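Local coordinates for trehalose-6-phosphate phosphatase (Cryptococcus neoformans, PDB 5DX9), which belongs to the trehalose-phosphatase family of the HAD clan and binds a magnesium ion in its alpha/beta core and a glycan in the cleft beneath a smaller cap, at residues E118-Y123 against L181-L186; Q157-L162 against V174-K179; E125-S130 against P148-F153; D69-E74 against V134-I139. One frame throughout, in Å; residues are numbered along the deposited sequence.

Contact 1 (E118-Y123 against L181-L186). With G6P (6-O-phosphono-alpha-D-glucopyranose), chain B.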
# COMPACT_ATOMS: atom_id res chain seq x y z
N GLU A 118 -24.85 4.70 -4.70
CA GLU A 118 -25.93 5.36 -5.43
C GLU A 118 -25.38 6.47 -6.31
O GLU A 118 -25.79 6.63 -7.46
CB GLU A 118 -26.98 5.91 -4.46
CG GLU A 118 -28.11 6.67 -5.14
CD GLU A 118 -29.04 7.35 -4.15
OE1 GLU A 118 -30.07 7.90 -4.58
OE2 GLU A 118 -28.73 7.35 -2.93
N ILE A 119 -24.43 7.23 -5.77
CA ILE A 119 -23.82 8.32 -6.52
C ILE A 119 -23.04 7.80 -7.73
O ILE A 119 -23.17 8.33 -8.84
CB ILE A 119 -22.89 9.16 -5.63
CG1 ILE A 119 -23.71 9.92 -4.58
CG2 ILE A 119 -22.08 10.13 -6.48
CD1 ILE A 119 -22.86 10.75 -3.63
N PHE A 120 -22.26 6.75 -7.51
CA PHE A 120 -21.42 6.20 -8.57
C PHE A 120 -22.27 5.48 -9.62
O PHE A 120 -21.93 5.49 -10.81
CB PHE A 120 -20.37 5.25 -8.00
CG PHE A 120 -19.20 5.95 -7.36
CD1 PHE A 120 -18.96 7.29 -7.62
CD2 PHE A 120 -18.34 5.27 -6.52
CE1 PHE A 120 -17.89 7.93 -7.04
CE2 PHE A 120 -17.26 5.91 -5.94
CZ PHE A 120 -17.03 7.24 -6.20
N LYS A 121 -23.37 4.87 -9.19
CA LYS A 121 -24.31 4.26 -10.12
C LYS A 121 -24.91 5.33 -11.01
O LYS A 121 -25.08 5.14 -12.21
CB LYS A 121 -25.41 3.51 -9.38
CG LYS A 121 -25.07 2.08 -9.00
CD LYS A 121 -26.27 1.40 -8.37
CE LYS A 121 -25.95 -0.02 -7.95
NZ LYS A 121 -27.08 -0.62 -7.18
N TYR A 122 -25.24 6.46 -10.39
CA TYR A 122 -25.77 7.61 -11.11
C TYR A 122 -24.85 7.99 -12.26
O TYR A 122 -25.29 8.17 -13.39
CB TYR A 122 -25.96 8.80 -10.17
CG TYR A 122 -26.35 10.08 -10.87
CD1 TYR A 122 -27.68 10.44 -11.01
CD2 TYR A 122 -25.38 10.92 -11.41
CE1 TYR A 122 -28.04 11.61 -11.65
CE2 TYR A 122 -25.73 12.09 -12.06
CZ TYR A 122 -27.06 12.43 -12.17
OH TYR A 122 -27.42 13.59 -12.81
N TYR A 123 -23.56 8.10 -11.95
CA TYR A 123 -22.59 8.55 -12.93
C TYR A 123 -22.15 7.45 -13.88
O TYR A 123 -21.72 7.72 -15.00
CB TYR A 123 -21.37 9.15 -12.23
CG TYR A 123 -21.64 10.53 -11.69
CD1 TYR A 123 -21.55 11.65 -12.51
CD2 TYR A 123 -22.02 10.72 -10.37
CE1 TYR A 123 -21.81 12.91 -12.02
CE2 TYR A 123 -22.29 11.98 -9.88
CZ TYR A 123 -22.18 13.07 -10.71
OH TYR A 123 -22.44 14.34 -10.22
N LEU A 181 -12.29 7.41 -9.24
CA LEU A 181 -12.60 7.95 -7.92
C LEU A 181 -12.82 6.78 -6.97
O LEU A 181 -13.42 5.78 -7.34
CB LEU A 181 -13.85 8.84 -7.96
CG LEU A 181 -13.72 10.25 -8.52
CD1 LEU A 181 -15.03 11.00 -8.32
CD2 LEU A 181 -12.56 10.99 -7.88
N GLU A 182 -12.34 6.92 -5.74
CA GLU A 182 -12.55 5.89 -4.73
C GLU A 182 -12.91 6.49 -3.39
O GLU A 182 -12.40 7.54 -3.01
CB GLU A 182 -11.32 5.00 -4.59
CG GLU A 182 -11.56 3.74 -3.78
CD GLU A 182 -10.37 2.80 -3.80
OE1 GLU A 182 -10.52 1.64 -3.35
OE2 GLU A 182 -9.29 3.23 -4.27
N VAL A 183 -13.81 5.83 -2.67
CA VAL A 183 -14.17 6.27 -1.33
C VAL A 183 -13.81 5.16 -0.36
O VAL A 183 -14.17 4.00 -0.58
CB VAL A 183 -15.66 6.61 -1.20
CG1 VAL A 183 -15.96 7.13 0.20
CG2 VAL A 183 -16.06 7.64 -2.24
N ARG A 184 -13.09 5.51 0.70
CA ARG A 184 -12.68 4.54 1.71
C ARG A 184 -13.03 5.05 3.09
O ARG A 184 -13.34 6.22 3.25
CB ARG A 184 -11.17 4.27 1.64
CG ARG A 184 -10.31 5.45 2.07
CD ARG A 184 -8.92 5.01 2.51
NE ARG A 184 -7.97 6.11 2.48
CZ ARG A 184 -7.83 7.02 3.44
NH1 ARG A 184 -8.61 6.97 4.52
NH2 ARG A 184 -6.93 7.98 3.32
N PRO A 185 -12.98 4.16 4.09
CA PRO A 185 -13.16 4.59 5.47
C PRO A 185 -12.06 5.57 5.84
O PRO A 185 -10.91 5.37 5.45
CB PRO A 185 -13.04 3.29 6.27
CG PRO A 185 -13.33 2.20 5.28
CD PRO A 185 -12.78 2.71 3.98
N LEU A 186 -12.41 6.62 6.57
CA LEU A 186 -11.47 7.68 6.90
C LEU A 186 -10.33 7.18 7.79
O LEU A 186 -9.20 7.67 7.68
CB LEU A 186 -12.18 8.84 7.60
CG LEU A 186 -11.27 9.96 8.12
CD1 LEU A 186 -10.59 10.67 6.95
CD2 LEU A 186 -12.05 10.94 8.98
C1 G6P B . -7.00 -0.47 -9.31
C2 G6P B . -8.23 -1.13 -8.69
C3 G6P B . -9.03 -0.15 -7.87
C4 G6P B . -8.18 0.44 -6.76
C5 G6P B . -6.77 0.88 -7.20
C6 G6P B . -5.73 0.66 -6.08
O1 G6P B . -7.35 0.47 -10.34
O2 G6P B . -9.03 -1.69 -9.73
O3 G6P B . -10.13 -0.82 -7.23
O4 G6P B . -8.94 1.54 -6.25
O5 G6P B . -6.21 0.17 -8.32
O6 G6P B . -4.76 -0.35 -6.45
P G6P B . -3.26 -0.36 -5.82
O1P G6P B . -2.63 -1.84 -5.72
O2P G6P B . -2.37 0.45 -6.68
O3P G6P B . -3.37 0.31 -4.36
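Glu182 OE2, on the strand whose Leu181 and Val183 pack against Phe120, is gripped by two partners: the O4 hydroxyl of 6-O-phosphono-alpha-D-glucopyranose donates to it at 2.6 Å, and His89 NE2 hydrogen-bonds to it as well. The other carboxylate oxygen, OE1, forms a salt bridge with Lys135, so both ends of the group are tied down. With CG anti to the backbone N (chi1 -168°) and the chain extended beyond, the carboxylate is carried well clear of the strand on the ligand side. The alternation of the strand turns Leu181 and Val183 the other way, toward helix 112-125. There the ring of Phe120 reaches in with its far end: CZ lies 4.0 Å from Leu181 CB and 4.1 Å from Val183 CG2, both meeting the ring obliquely, while the Phe120 and Leu181 side chains cross at about a right angle. Trp141 of the neighbouring strand meets the same ring with planes some 20° apart, and Leu162 of helix 148-166 touches it too. No hydrogen bond joins the two segments; the side chains meet through apolar carbons, and the contact is buried. One apolar face covered by helices and one polar face turned to 6-O-phosphono-alpha-D-glucopyranose is the build of the alpha/beta cap domain of HAD phosphatases, here with a four-stranded antiparallel sheet.

Contact 2 (Q157-L162 against V174-K179). With GLC (alpha-D-glucopyranose), chain C.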
# COMPACT_ATOMS: atom_id res chain seq x y z
N GLN A 157 -17.48 16.46 -11.60
CA GLN A 157 -18.81 16.67 -11.04
C GLN A 157 -19.08 15.70 -9.88
O GLN A 157 -19.63 16.10 -8.85
CB GLN A 157 -19.89 16.50 -12.11
CG GLN A 157 -21.29 16.79 -11.59
CD GLN A 157 -22.37 16.58 -12.65
OE1 GLN A 157 -22.11 16.67 -13.85
NE2 GLN A 157 -23.59 16.28 -12.20
N ALA A 158 -18.70 14.44 -10.06
CA ALA A 158 -18.87 13.43 -9.02
C ALA A 158 -18.01 13.78 -7.81
O ALA A 158 -18.45 13.66 -6.67
CB ALA A 158 -18.52 12.05 -9.54
N LEU A 159 -16.78 14.21 -8.07
CA LEU A 159 -15.87 14.63 -7.02
C LEU A 159 -16.47 15.78 -6.23
O LEU A 159 -16.52 15.75 -5.00
CB LEU A 159 -14.52 15.03 -7.60
CG LEU A 159 -13.47 15.48 -6.58
CD1 LEU A 159 -13.21 14.37 -5.57
CD2 LEU A 159 -12.17 15.90 -7.27
N ASP A 160 -16.93 16.80 -6.94
CA ASP A 160 -17.53 17.97 -6.32
C ASP A 160 -18.74 17.60 -5.48
O ASP A 160 -18.95 18.16 -4.41
CB ASP A 160 -17.93 19.01 -7.38
CG ASP A 160 -16.72 19.67 -8.01
OD1 ASP A 160 -16.91 20.62 -8.81
OD2 ASP A 160 -15.58 19.25 -7.71
N LEU A 161 -19.54 16.66 -5.97
CA LEU A 161 -20.71 16.20 -5.22
C LEU A 161 -20.30 15.45 -3.95
O LEU A 161 -20.86 15.67 -2.88
CB LEU A 161 -21.60 15.31 -6.08
CG LEU A 161 -22.81 14.75 -5.31
CD1 LEU A 161 -23.82 15.86 -5.05
CD2 LEU A 161 -23.46 13.57 -6.03
N LEU A 162 -19.33 14.55 -4.09
CA LEU A 162 -18.84 13.77 -2.95
C LEU A 162 -18.21 14.67 -1.90
O LEU A 162 -18.44 14.49 -0.70
CB LEU A 162 -17.84 12.71 -3.41
CG LEU A 162 -18.41 11.51 -4.16
CD1 LEU A 162 -17.29 10.61 -4.65
CD2 LEU A 162 -19.38 10.74 -3.28
N VAL A 174 -12.17 10.62 0.29
CA VAL A 174 -12.42 10.54 -1.14
C VAL A 174 -11.10 10.60 -1.89
O VAL A 174 -10.38 11.59 -1.83
CB VAL A 174 -13.34 11.66 -1.62
CG1 VAL A 174 -13.48 11.62 -3.14
CG2 VAL A 174 -14.69 11.55 -0.94
N LEU A 175 -10.80 9.52 -2.61
CA LEU A 175 -9.53 9.36 -3.28
C LEU A 175 -9.63 9.65 -4.77
O LEU A 175 -10.49 9.10 -5.46
CB LEU A 175 -8.99 7.95 -3.06
CG LEU A 175 -8.89 7.46 -1.61
CD1 LEU A 175 -8.47 6.00 -1.58
CD2 LEU A 175 -7.91 8.32 -0.81
N VAL A 176 -8.75 10.52 -5.26
CA VAL A 176 -8.64 10.74 -6.70
C VAL A 176 -7.50 9.89 -7.25
O VAL A 176 -6.32 10.25 -7.15
CB VAL A 176 -8.39 12.22 -7.03
CG1 VAL A 176 -8.13 12.39 -8.52
CG2 VAL A 176 -9.58 13.06 -6.59
N GLY A 177 -7.86 8.74 -7.82
CA GLY A 177 -6.88 7.80 -8.31
C GLY A 177 -6.57 8.01 -9.78
O GLY A 177 -6.95 9.02 -10.37
N LYS A 178 -5.86 7.05 -10.36
CA LYS A 178 -5.49 7.12 -11.77
C LYS A 178 -6.69 6.78 -12.64
O LYS A 178 -7.01 5.61 -12.84
CB LYS A 178 -4.31 6.20 -12.07
CG LYS A 178 -3.07 6.51 -11.24
CD LYS A 178 -1.81 5.89 -11.82
CE LYS A 178 -0.57 6.43 -11.12
NZ LYS A 178 0.68 5.72 -11.52
N LYS A 179 -7.35 7.81 -13.14
CA LYS A 179 -8.56 7.65 -13.93
C LYS A 179 -9.64 6.94 -13.13
O LYS A 179 -10.37 6.11 -13.67
CB LYS A 179 -8.26 6.89 -15.22
CG LYS A 179 -7.29 7.59 -16.17
CD LYS A 179 -7.84 8.92 -16.65
CE LYS A 179 -6.81 9.69 -17.47
NZ LYS A 179 -7.22 11.10 -17.67
C1 GLC C . -6.19 0.93 -11.04
C2 GLC C . -6.56 2.09 -11.97
C3 GLC C . -7.38 1.60 -13.15
C4 GLC C . -6.69 0.44 -13.86
C5 GLC C . -6.32 -0.66 -12.87
C6 GLC C . -5.46 -1.75 -13.51
O2 GLC C . -7.29 3.08 -11.22
O3 GLC C . -7.57 2.67 -14.08
O4 GLC C . -7.57 -0.05 -14.88
O5 GLC C . -5.58 -0.13 -11.78
O6 GLC C . -4.35 -1.16 -14.20
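Leu159 sets both of its methyls on strand 172-177: CD1 touches Val174 CG1 at 3.7 Å, and CD2 lies 3.9 Å from Val176 CG2. A chi1 of -180° places its CG beside the carbonyl carbon, and the branched end comes nearer the strand than its CB bond alone would bring it. One helical turn further, Leu162 adds its CB against Val174 CG2 at 4.2 Å, so the two branches of Val174 each serve a different leucine. Segments 157-162 and 174-177 run nearly antiparallel (162°), their axes 10.0 Å apart at closest approach. Leu162 also touches Ile119 of helix 112-125, and Val176 packs beside Leu181 on the adjacent strand. Leu175, between the two valines, faces the other way, onto His89. Further along the chain, Lys178 O accepts two neighbouring hydroxyls of alpha-D-glucopyranose, O2 at 3.0 Å and O3 at 3.2 Å, while Lys178 NZ pairs with Asp212, a ligand of the magnesium ion. The chemistry is thus divided: between 157-162 and 174-179 no hydrogen bond forms and the packing is apolar, whereas Lys178 meets alpha-D-glucopyranose through its backbone carbonyl.

Contact 3 (E125-S130 against P148-F153)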
# COMPACT_ATOMS: atom_id res chain seq x y z
N GLU A 125 -24.22 5.21 -15.12
CA GLU A 125 -25.30 5.13 -16.09
C GLU A 125 -25.26 6.28 -17.09
O GLU A 125 -25.74 6.16 -18.22
CB GLU A 125 -26.66 5.10 -15.38
CG GLU A 125 -26.82 3.95 -14.39
CD GLU A 125 -28.08 4.08 -13.54
OE1 GLU A 125 -28.23 3.28 -12.58
OE2 GLU A 125 -28.91 4.97 -13.81
N ARG A 126 -24.68 7.40 -16.68
CA ARG A 126 -24.65 8.59 -17.52
C ARG A 126 -23.25 8.88 -18.06
O ARG A 126 -23.00 9.95 -18.62
CB ARG A 126 -25.18 9.80 -16.75
CG ARG A 126 -26.68 9.74 -16.50
CD ARG A 126 -27.10 10.63 -15.34
NE ARG A 126 -28.52 10.50 -15.05
CZ ARG A 126 -29.05 9.51 -14.33
NH1 ARG A 126 -28.28 8.56 -13.83
NH2 ARG A 126 -30.36 9.47 -14.12
N THR A 127 -22.35 7.93 -17.90
CA THR A 127 -20.99 8.06 -18.41
C THR A 127 -20.58 6.76 -19.10
O THR A 127 -20.08 5.84 -18.46
CB THR A 127 -19.98 8.39 -17.30
OG1 THR A 127 -20.42 9.56 -16.58
CG2 THR A 127 -18.60 8.66 -17.88
N THR A 128 -20.81 6.70 -20.41
CA THR A 128 -20.51 5.50 -21.19
C THR A 128 -19.05 5.10 -21.06
O THR A 128 -18.15 5.93 -21.20
CB THR A 128 -20.86 5.69 -22.68
OG1 THR A 128 -22.24 6.07 -22.81
CG2 THR A 128 -20.61 4.41 -23.46
N GLY A 129 -18.81 3.82 -20.78
CA GLY A 129 -17.47 3.31 -20.63
C GLY A 129 -17.00 3.33 -19.19
O GLY A 129 -15.97 2.75 -18.85
N SER A 130 -17.76 4.01 -18.34
CA SER A 130 -17.44 4.04 -16.92
C SER A 130 -17.90 2.75 -16.26
O SER A 130 -18.88 2.14 -16.69
CB SER A 130 -18.09 5.24 -16.23
OG SER A 130 -19.48 5.03 -16.05
N PRO A 148 -12.51 10.59 -23.29
CA PRO A 148 -11.47 11.33 -22.57
C PRO A 148 -12.00 12.61 -21.91
O PRO A 148 -11.81 12.80 -20.72
CB PRO A 148 -10.45 11.66 -23.66
CG PRO A 148 -10.60 10.54 -24.64
CD PRO A 148 -12.06 10.19 -24.64
N ASP A 149 -12.68 13.45 -22.68
CA ASP A 149 -13.16 14.73 -22.18
C ASP A 149 -14.33 14.59 -21.21
O ASP A 149 -14.28 15.10 -20.09
CB ASP A 149 -13.56 15.64 -23.35
CG ASP A 149 -12.39 15.95 -24.27
OD1 ASP A 149 -12.59 16.01 -25.50
OD2 ASP A 149 -11.26 16.13 -23.76
N PHE A 150 -15.39 13.91 -21.65
CA PHE A 150 -16.60 13.79 -20.84
C PHE A 150 -16.36 12.98 -19.56
O PHE A 150 -17.09 13.13 -18.58
CB PHE A 150 -17.73 13.15 -21.67
CG PHE A 150 -19.06 13.17 -20.98
CD1 PHE A 150 -19.68 14.38 -20.69
CD2 PHE A 150 -19.69 11.99 -20.63
CE1 PHE A 150 -20.91 14.40 -20.05
CE2 PHE A 150 -20.92 12.01 -19.99
CZ PHE A 150 -21.53 13.22 -19.71
N GLY A 151 -15.34 12.13 -19.58
CA GLY A 151 -15.00 11.34 -18.41
C GLY A 151 -14.44 12.19 -17.28
O GLY A 151 -14.84 12.04 -16.13
N GLU A 152 -13.52 13.08 -17.62
CA GLU A 152 -12.93 13.98 -16.64
C GLU A 152 -13.99 14.94 -16.12
O GLU A 152 -14.05 15.21 -14.92
CB GLU A 152 -11.76 14.75 -17.23
CG GLU A 152 -10.90 13.92 -18.16
CD GLU A 152 -9.46 14.39 -18.22
OE1 GLU A 152 -8.65 13.92 -17.40
OE2 GLU A 152 -9.14 15.23 -19.09
N PHE A 153 -14.81 15.45 -17.03
CA PHE A 153 -15.88 16.36 -16.66
C PHE A 153 -16.81 15.68 -15.67
O PHE A 153 -17.10 16.23 -14.60
CB PHE A 153 -16.67 16.82 -17.89
CG PHE A 153 -17.86 17.67 -17.56
CD1 PHE A 153 -17.73 19.04 -17.44
CD2 PHE A 153 -19.10 17.10 -17.37
CE1 PHE A 153 -18.83 19.83 -17.13
CE2 PHE A 153 -20.20 17.88 -17.06
CZ PHE A 153 -20.06 19.25 -16.94
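A type II beta turn, Thr127 to Ser130, follows helix 112-125 of the cap, and Arg126, just before it, and Thr127, its first residue, lie against Phe150 at the start of helix 148-166. The closest meeting is of backbone with ring: Arg126 O sits 3.2 Å from Phe150 CE2, at the ring edge and near its plane, an approach that probably suits the weakly positive C-H edge, though it is no conventional hydrogen bond. In Phe150 a chi1 of -172° swings the ring beside the carbonyl carbon, and it extends from the helix toward the loop. Thr127 OG1 comes obliquely to the same ring carbon, CE2, at 4.2 Å; this hydroxyl also hydrogen-bonds to Tyr123 O and to Gln154 NE2, and so links the end of one cap helix to the first turns of the next. The turn is closed at Thr127 O, which takes two donors: Ser130 N at 3.0 Å and Ser130 OG at 2.6 Å, the latter in the carbonyl plane on a lone pair. Gly129, at phi 93°, takes the third position, with the positive phi that a type II turn needs there. Arg126 sends its guanidinium away from Phe150, to Tyr122, whose carbonyl O bonds to NH1 and whose ring receives a cation-pi contact; the ion pair of NH1 with Glu125 OE2 is long, 3.6 Å. On the helix side, Asp147 OD2 hydrogen-bonds to Phe150 N.

Contact 4 (D69-E74 against V134-I139). With G6P (6-O-phosphono-alpha-D-glucopyranose), chain B.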
# COMPACT_ATOMS: atom_id res chain seq x y z
N ASP A 69 -9.23 -5.40 -3.76
CA ASP A 69 -10.05 -6.26 -2.91
C ASP A 69 -9.33 -7.57 -2.63
O ASP A 69 -8.54 -8.03 -3.45
CB ASP A 69 -11.40 -6.52 -3.57
CG ASP A 69 -11.25 -7.07 -4.98
OD1 ASP A 69 -10.88 -6.29 -5.88
OD2 ASP A 69 -11.51 -8.27 -5.19
N GLY A 70 -9.62 -8.17 -1.47
CA GLY A 70 -8.98 -9.41 -1.07
C GLY A 70 -9.13 -10.54 -2.08
O GLY A 70 -8.23 -11.37 -2.21
N ASP A 71 -10.25 -10.56 -2.79
CA ASP A 71 -10.52 -11.62 -3.76
C ASP A 71 -9.52 -11.61 -4.91
O ASP A 71 -8.95 -12.64 -5.25
CB ASP A 71 -11.94 -11.50 -4.31
CG ASP A 71 -12.98 -12.14 -3.40
OD1 ASP A 71 -12.71 -12.28 -2.18
OD2 ASP A 71 -14.06 -12.50 -3.90
N PHE A 72 -9.33 -10.44 -5.51
CA PHE A 72 -8.39 -10.29 -6.61
C PHE A 72 -6.97 -10.66 -6.17
O PHE A 72 -6.24 -11.33 -6.89
CB PHE A 72 -8.41 -8.86 -7.16
CG PHE A 72 -7.34 -8.58 -8.18
CD1 PHE A 72 -7.58 -8.78 -9.53
CD2 PHE A 72 -6.09 -8.12 -7.79
CE1 PHE A 72 -6.59 -8.52 -10.47
CE2 PHE A 72 -5.10 -7.86 -8.73
CZ PHE A 72 -5.36 -8.06 -10.07
N LEU A 73 -6.60 -10.21 -4.97
CA LEU A 73 -5.27 -10.46 -4.45
C LEU A 73 -5.05 -11.95 -4.18
O LEU A 73 -4.01 -12.51 -4.54
CB LEU A 73 -5.04 -9.64 -3.18
CG LEU A 73 -4.99 -8.13 -3.42
CD1 LEU A 73 -4.79 -7.38 -2.12
CD2 LEU A 73 -3.90 -7.78 -4.42
N GLU A 74 -6.05 -12.58 -3.57
CA GLU A 74 -6.00 -14.02 -3.32
C GLU A 74 -5.88 -14.81 -4.62
O GLU A 74 -5.10 -15.77 -4.70
CB GLU A 74 -7.25 -14.48 -2.56
CG GLU A 74 -7.07 -14.55 -1.05
CD GLU A 74 -6.19 -15.72 -0.62
OE1 GLU A 74 -5.72 -15.72 0.54
OE2 GLU A 74 -5.97 -16.64 -1.44
N VAL A 134 -17.70 -2.08 -6.61
CA VAL A 134 -18.11 -2.19 -5.22
C VAL A 134 -17.28 -3.28 -4.53
O VAL A 134 -17.34 -4.45 -4.91
CB VAL A 134 -19.60 -2.51 -5.08
CG1 VAL A 134 -19.98 -2.69 -3.62
CG2 VAL A 134 -20.44 -1.41 -5.72
N LYS A 135 -16.49 -2.87 -3.55
CA LYS A 135 -15.68 -3.82 -2.80
C LYS A 135 -16.26 -3.97 -1.40
O LYS A 135 -17.35 -3.49 -1.13
CB LYS A 135 -14.21 -3.37 -2.76
CG LYS A 135 -13.51 -3.48 -4.11
CD LYS A 135 -12.14 -2.82 -4.12
CE LYS A 135 -12.26 -1.31 -4.21
NZ LYS A 135 -10.95 -0.64 -4.42
N LYS A 136 -15.53 -4.64 -0.52
CA LYS A 136 -16.08 -4.96 0.79
C LYS A 136 -16.13 -3.76 1.73
O LYS A 136 -17.07 -3.64 2.52
CB LYS A 136 -15.29 -6.10 1.43
CG LYS A 136 -15.31 -7.38 0.60
CD LYS A 136 -14.85 -8.60 1.39
CE LYS A 136 -14.94 -9.86 0.55
NZ LYS A 136 -14.51 -11.08 1.29
N ALA A 137 -15.15 -2.88 1.65
CA ALA A 137 -15.11 -1.71 2.53
C ALA A 137 -14.79 -0.43 1.76
O ALA A 137 -14.57 0.63 2.36
CB ALA A 137 -14.09 -1.92 3.64
N SER A 138 -14.77 -0.52 0.44
CA SER A 138 -14.50 0.65 -0.40
C SER A 138 -15.21 0.52 -1.75
O SER A 138 -15.60 -0.57 -2.15
CB SER A 138 -13.00 0.82 -0.62
OG SER A 138 -12.43 -0.32 -1.23
N ILE A 139 -15.36 1.64 -2.45
CA ILE A 139 -15.99 1.62 -3.75
C ILE A 139 -15.22 2.48 -4.75
O ILE A 139 -14.86 3.62 -4.46
CB ILE A 139 -17.45 2.13 -3.69
CG1 ILE A 139 -18.22 1.40 -2.59
CG2 ILE A 139 -18.12 1.98 -5.05
CD1 ILE A 139 -19.59 2.00 -2.31
C1 G6P B . -7.00 -0.47 -9.31
C2 G6P B . -8.23 -1.13 -8.69
C3 G6P B . -9.03 -0.15 -7.87
C4 G6P B . -8.18 0.44 -6.76
C5 G6P B . -6.77 0.88 -7.20
C6 G6P B . -5.73 0.66 -6.08
O1 G6P B . -7.35 0.47 -10.34
O2 G6P B . -9.03 -1.69 -9.73
O3 G6P B . -10.13 -0.82 -7.23
O4 G6P B . -8.94 1.54 -6.25
O5 G6P B . -6.21 0.17 -8.32
O6 G6P B . -4.76 -0.35 -6.45
P G6P B . -3.26 -0.36 -5.82
O1P G6P B . -2.63 -1.84 -5.72
O2P G6P B . -2.37 0.45 -6.68
O3P G6P B . -3.37 0.31 -4.36
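Asp69 and Lys135 bring the N-terminal end of helix 70-77 and the hairpin loop between strands 131-134 and 139-142 to within 6.1 Å, CA to CA, the loop being closed by Lys135 N bonding to Ser138 O at 2.8 Å. The side chains of these two residues cross at about a right angle, Asp69 CB lying 3.7 Å from Lys135 CG, so carbon meets carbon although both residues are charged. Asp69 is the N-cap of its helix: with CG between the backbone N and the carbonyl carbon (chi1 53°), OD2 accepts from Phe72 N at 3.1 Å, the donor coming from above the carboxylate plane. Lys135 runs past the aspartate, bends at chi3 (-77°) and delivers NZ to O3 of 6-O-phosphono-alpha-D-glucopyranose at 2.9 Å. The same ammonium also bonds to Gly67 O and Thr140 OG1, besides its salt bridge to Glu182; four polar partners for three N-H groups should restrict its position. Helix 70-77 follows strand 60-65 of the central, Rossmann-like sheet, and the intervening Ser66 and Gly67 also hydrogen-bond to the ligand, an arrangement consistent with HAD motif II; the hairpin belongs to the cap, so the contact spans the cleft between the two domains. Further from the ligand, Asp71 OD1 and Lys136 NZ stand 4.1 Å apart, opposite charges too distant for a salt bridge. Glu88 also binds the hairpin loop, through OE2 to Lys136 N and through OE1 to Ala137 N and Ser138 OG.

How the contacts relate
Contact 1 is buried within the cap; contact 2, on the adjacent strand of the same antiparallel sheet, is partly buried, opening to the surface at Val176. Both rely on apolar packing. Contact 3, which shares helix 148-166 with contact 2, lies far out at the cap's periphery; there a ring edge meets a backbone carbonyl and no hydrogen bond crosses, though Glu152 on its helix reaches Lys179 of contact 2 in a salt bridge. Contact 4 differs in joining cap to core. It meets contact 1 at the hydroxyls of 6-O-phosphono-alpha-D-glucopyranose, and Val183 N lies 3.0 Å from Ile139 O in a probable hydrogen bond between their strands. Glu182 and Lys135 face the ligand, while the apolar side chains of contacts 1 and 2 lie between sheet and helices.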